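Local coordinates for protein predicted DNA-binding transcriptional regulator (Aliivibrio fischeri ES114, PDB 7DWN) that probably binds cis-regulatory DNA as a LysR-family transcription factor and is associated with activation of transcription, at residues A134-E137 / L138-A142; W239-A242 / Y243-Q246. All blocks are in the same frame, centred on the assembly; numbering follows the deposited sequence.

Overall arrangement
Both contacts belong to the regulatory half of the chain, the LysR substrate-binding domain with its periplasmic-binding-protein type of fold. Contact 1 comes first in sequence and spans the short helix 134-140 and the turn that ends it, between strands 123-128 and 145-149. Contact 2 follows much later, where strand 238-241 turns into helix 246-250. Their centres lie 29 Å apart and their nearest atoms about 15 Å, so they do not touch. The sheet connects them indirectly: strand 145-149 pairs with 264-272, which pairs with 160-174, which in turn pairs with 238-241. This is consistent with the two lobes of such domains, one contact in each.

Contact 1: residues A134-E137 / L138-A142; sequences ATKE and LREGA
L138 starts the second half of helix 134-140 by giving its backbone N to A134 O at 2.9 Å. R139 N repeats the bond one residue on, to T135 O, and its side chain bends at chi3 (-51°) and swings back along the helix. The guanidinium lays one face over K136 CA and T135 O, while NH1 comes within 3.4 Å of T135 CG2 and is hydrogen-bonded to Y159 OH. E140 keeps the i to i+4 spacing twice: its N bonds to K136 O, and its carboxylate forms a salt bridge, OE1 to K136 NZ at 2.6 Å. The lysine reaches out extended and then folds at chi4 (-65°), bringing NZ in from above the carboxylate plane. With its positive phi, G141 turns the chain out of the helix. A142 N then returns to E137 O at 3.0 Å, the 6-to-1 bond of a Schellman motif; the accompanying G141 N to E137 O bond is weak. The A142 methyl lies beside the E137 side chain. The helix serves as the crossover of a beta-alpha-beta unit from strand 123-128 to the parallel strand 145-149, with strand 94-99 between them in the sheet.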
loop_
_atom_site.group_PDB
_atom_site.type_symbol
_atom_site.label_atom_id
_atom_site.label_comp_id
_atom_site.label_asym_id
_atom_site.label_seq_id
_atom_site.Cartn_x
_atom_site.Cartn_y
_atom_site.Cartn_z
ATOM N N ALA A 134 -5.229 -3.034 -15.957
ATOM C CA ALA A 134 -6.397 -3.808 -16.372
ATOM C C ALA A 134 -6.244 -5.283 -16.025
ATOM O O ALA A 134 -7.221 -5.947 -15.660
ATOM C CB ALA A 134 -6.635 -3.638 -17.871
ATOM N N THR A 135 -5.027 -5.815 -16.139
ATOM C CA THR A 135 -4.777 -7.206 -15.768
ATOM C C THR A 135 -5.070 -7.433 -14.287
ATOM O O THR A 135 -5.785 -8.373 -13.910
ATOM C CB THR A 135 -3.329 -7.566 -16.102
ATOM O OG1 THR A 135 -2.981 -7.000 -17.371
ATOM C CG2 THR A 135 -3.148 -9.063 -16.180
ATOM N N LYS A 136 -4.533 -6.560 -13.433
ATOM C CA LYS A 136 -4.791 -6.658 -12.001
ATOM C C LYS A 136 -6.262 -6.412 -11.686
ATOM O O LYS A 136 -6.833 -7.072 -10.808
ATOM C CB LYS A 136 -3.897 -5.668 -11.253
ATOM C CG LYS A 136 -4.064 -5.662 -9.746
ATOM C CD LYS A 136 -2.960 -4.845 -9.094
ATOM C CE LYS A 136 -3.221 -4.632 -7.615
ATOM N NZ LYS A 136 -4.440 -3.810 -7.387
ATOM N N GLU A 137 -6.893 -5.465 -12.387
ATOM C CA GLU A 137 -8.318 -5.219 -12.189
ATOM C C GLU A 137 -9.141 -6.457 -12.525
ATOM O O GLU A 137 -10.137 -6.754 -11.854
ATOM C CB GLU A 137 -8.772 -4.032 -13.041
ATOM C CG GLU A 137 -8.120 -2.706 -12.682
ATOM C CD GLU A 137 -8.866 -1.951 -11.604
ATOM O OE1 GLU A 137 -10.114 -1.963 -11.623
ATOM O OE2 GLU A 137 -8.205 -1.343 -10.736
ATOM N N LEU A 138 -8.737 -7.189 -13.564
ATOM C CA LEU A 138 -9.442 -8.409 -13.937
ATOM C C LEU A 138 -9.227 -9.503 -12.900
ATOM O O LEU A 138 -10.158 -10.250 -12.576
ATOM C CB LEU A 138 -8.979 -8.872 -15.319
ATOM C CG LEU A 138 -9.839 -9.886 -16.076
ATOM C CD1 LEU A 138 -11.229 -9.328 -16.327
ATOM C CD2 LEU A 138 -9.170 -10.263 -17.388
ATOM N N ARG A 139 -8.008 -9.608 -12.363
ATOM C CA ARG A 139 -7.743 -10.609 -11.333
ATOM C C ARG A 139 -8.546 -10.330 -10.065
ATOM O O ARG A 139 -9.178 -11.234 -9.506
ATOM C CB ARG A 139 -6.250 -10.666 -11.011
ATOM C CG ARG A 139 -5.420 -11.426 -12.021
ATOM C CD ARG A 139 -4.040 -11.723 -11.460
ATOM N NE ARG A 139 -3.405 -10.523 -10.923
ATOM C CZ ARG A 139 -2.667 -9.682 -11.639
ATOM N NH1 ARG A 139 -2.466 -9.907 -12.930
ATOM N NH2 ARG A 139 -2.128 -8.614 -11.066
ATOM N N GLU A 140 -8.535 -9.078 -9.599
ATOM C CA GLU A 140 -9.163 -8.750 -8.323
ATOM C C GLU A 140 -10.681 -8.860 -8.365
ATOM O O GLU A 140 -11.314 -8.908 -7.305
ATOM C CB GLU A 140 -8.770 -7.337 -7.886
ATOM C CG GLU A 140 -7.279 -7.133 -7.684
ATOM C CD GLU A 140 -6.946 -5.728 -7.226
ATOM O OE1 GLU A 140 -6.054 -5.581 -6.362
ATOM O OE2 GLU A 140 -7.580 -4.773 -7.723
ATOM N N GLY A 141 -11.275 -8.897 -9.553
ATOM C CA GLY A 141 -12.714 -8.909 -9.687
ATOM C C GLY A 141 -13.357 -7.555 -9.881
ATOM O O GLY A 141 -14.585 -7.455 -9.774
ATOM N N ALA A 142 -12.572 -6.511 -10.159
ATOM C CA ALA A 142 -13.141 -5.190 -10.396
ATOM C C ALA A 142 -13.949 -5.134 -11.685
ATOM O O ALA A 142 -14.800 -4.250 -11.830
ATOM C CB ALA A 142 -12.032 -4.140 -10.430
#

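Contact 2: residues W239-A242 / Y243-Q246; sequences WLPA and YSIQ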
loop_
_atom_site.group_PDB
_atom_site.type_symbol
_atom_site.label_atom_id
_atom_site.label_comp_id
_atom_site.label_asym_id
_atom_site.label_seq_id
_atom_site.Cartn_x
_atom_site.Cartn_y
_atom_site.Cartn_z
ATOM N N TRP A 239 -2.280 5.780 -39.119
ATOM C CA TRP A 239 -2.671 4.379 -39.199
ATOM C C TRP A 239 -3.891 4.189 -38.308
ATOM O O TRP A 239 -3.779 4.156 -37.080
ATOM C CB TRP A 239 -1.525 3.463 -38.785
ATOM C CG TRP A 239 -0.588 3.147 -39.908
ATOM C CD1 TRP A 239 -0.577 2.017 -40.675
ATOM C CD2 TRP A 239 0.470 3.975 -40.397
ATOM N NE1 TRP A 239 0.428 2.091 -41.611
ATOM C CE2 TRP A 239 1.085 3.284 -41.460
ATOM C CE3 TRP A 239 0.956 5.235 -40.039
ATOM C CZ2 TRP A 239 2.162 3.816 -42.170
ATOM C CZ3 TRP A 239 2.025 5.756 -40.740
ATOM C CH2 TRP A 239 2.617 5.048 -41.793
ATOM N N LEU A 240 -5.054 4.068 -38.924
ATOM C CA LEU A 240 -6.282 3.929 -38.168
ATOM C C LEU A 240 -6.859 2.529 -38.330
ATOM O O LEU A 240 -6.732 1.930 -39.404
ATOM C CB LEU A 240 -7.320 4.964 -38.616
ATOM C CG LEU A 240 -6.849 6.415 -38.510
ATOM C CD1 LEU A 240 -7.939 7.382 -38.944
ATOM C CD2 LEU A 240 -6.404 6.706 -37.090
ATOM N N PRO A 241 -7.465 1.974 -37.282
ATOM C CA PRO A 241 -8.127 0.674 -37.426
ATOM C C PRO A 241 -9.278 0.772 -38.413
ATOM O O PRO A 241 -10.025 1.754 -38.432
ATOM C CB PRO A 241 -8.615 0.361 -36.007
ATOM C CG PRO A 241 -8.689 1.688 -35.328
ATOM C CD PRO A 241 -7.566 2.495 -35.910
ATOM N N ALA A 242 -9.412 -0.261 -39.243
ATOM C CA ALA A 242 -10.341 -0.183 -40.363
ATOM C C ALA A 242 -11.792 -0.121 -39.900
ATOM O O ALA A 242 -12.632 0.464 -40.592
ATOM C CB ALA A 242 -10.127 -1.366 -41.302
ATOM N N TYR A 243 -12.108 -0.696 -38.737
ATOM C CA TYR A 243 -13.492 -0.692 -38.272
ATOM C C TYR A 243 -13.959 0.693 -37.841
ATOM O O TYR A 243 -15.168 0.905 -37.691
ATOM C CB TYR A 243 -13.676 -1.685 -37.121
ATOM C CG TYR A 243 -12.811 -1.416 -35.908
ATOM C CD1 TYR A 243 -13.168 -0.451 -34.974
ATOM C CD2 TYR A 243 -11.647 -2.143 -35.685
ATOM C CE1 TYR A 243 -12.387 -0.204 -33.867
ATOM C CE2 TYR A 243 -10.859 -1.904 -34.574
ATOM C CZ TYR A 243 -11.234 -0.931 -33.669
ATOM O OH TYR A 243 -10.459 -0.687 -32.559
ATOM N N SER A 244 -13.041 1.635 -37.641
ATOM C CA SER A 244 -13.391 2.964 -37.161
ATOM C C SER A 244 -13.522 3.995 -38.274
ATOM O O SER A 244 -13.920 5.131 -37.996
ATOM C CB SER A 244 -12.350 3.450 -36.145
ATOM O OG SER A 244 -11.153 3.849 -36.793
ATOM N N ILE A 245 -13.198 3.639 -39.516
ATOM C CA ILE A 245 -13.218 4.599 -40.614
ATOM C C ILE A 245 -13.947 4.016 -41.816
ATOM O O ILE A 245 -13.685 4.406 -42.960
ATOM C CB ILE A 245 -11.790 5.023 -41.006
ATOM C CG1 ILE A 245 -10.953 3.794 -41.366
ATOM C CG2 ILE A 245 -11.138 5.821 -39.886
ATOM C CD1 ILE A 245 -9.611 4.125 -41.968
ATOM N N GLN A 246 -14.870 3.082 -41.574
ATOM C CA GLN A 246 -15.552 2.423 -42.685
ATOM C C GLN A 246 -16.458 3.389 -43.439
ATOM O O GLN A 246 -16.489 3.380 -44.675
ATOM C CB GLN A 246 -16.348 1.220 -42.181
ATOM C CG GLN A 246 -15.491 0.013 -41.834
ATOM C CD GLN A 246 -14.625 -0.445 -42.995
ATOM O OE1 GLN A 246 -15.034 -0.385 -44.156
ATOM N NE2 GLN A 246 -13.419 -0.905 -42.686
#
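P241 O is gripped twice by S244. S244 OG donates to P241 O at 2.9 Å, tilted only 17° from the carbonyl plane, and S244 N donates to P241 O at 3.1 Å from well above that plane, so the two donors come from different directions. P241 CB sits over one face of the Y243 ring, a CH-pi contact 3.9 Å from the ring centroid. Y243 can lie there because chi1 (59°) sets CG between its backbone N and carbonyl carbon, folding the ring back against P241. L240 CD1 meets I245 CG2 at 3.7 Å, the two side chains crossing at about a right angle.

The backbone bond S244 N to P241 O closes a tight turn of 3-10 character, which takes the chain from strand 238-241 into helix 246-250, with I245 at the N-cap. A242 O takes weak bonds from I245 N at 3.4 Å and from Q246 NE2, the latter a poorly ordered side chain bent at chi2.

Farther out, backbone bonds tie L240 to L170 and A242 to E168 on strand 160-174, whose V172 also touches L240 and I245. T224 of helix 224-232 packs on both P241 and S244, and M202 of helix 201-209 on P241. Y243 OH is hydrogen-bonded to S102 OG, at the start of helix 101-114, and a bound MES, probably from the crystallisation liquor, lies about 5 Å from the Y243 side chain.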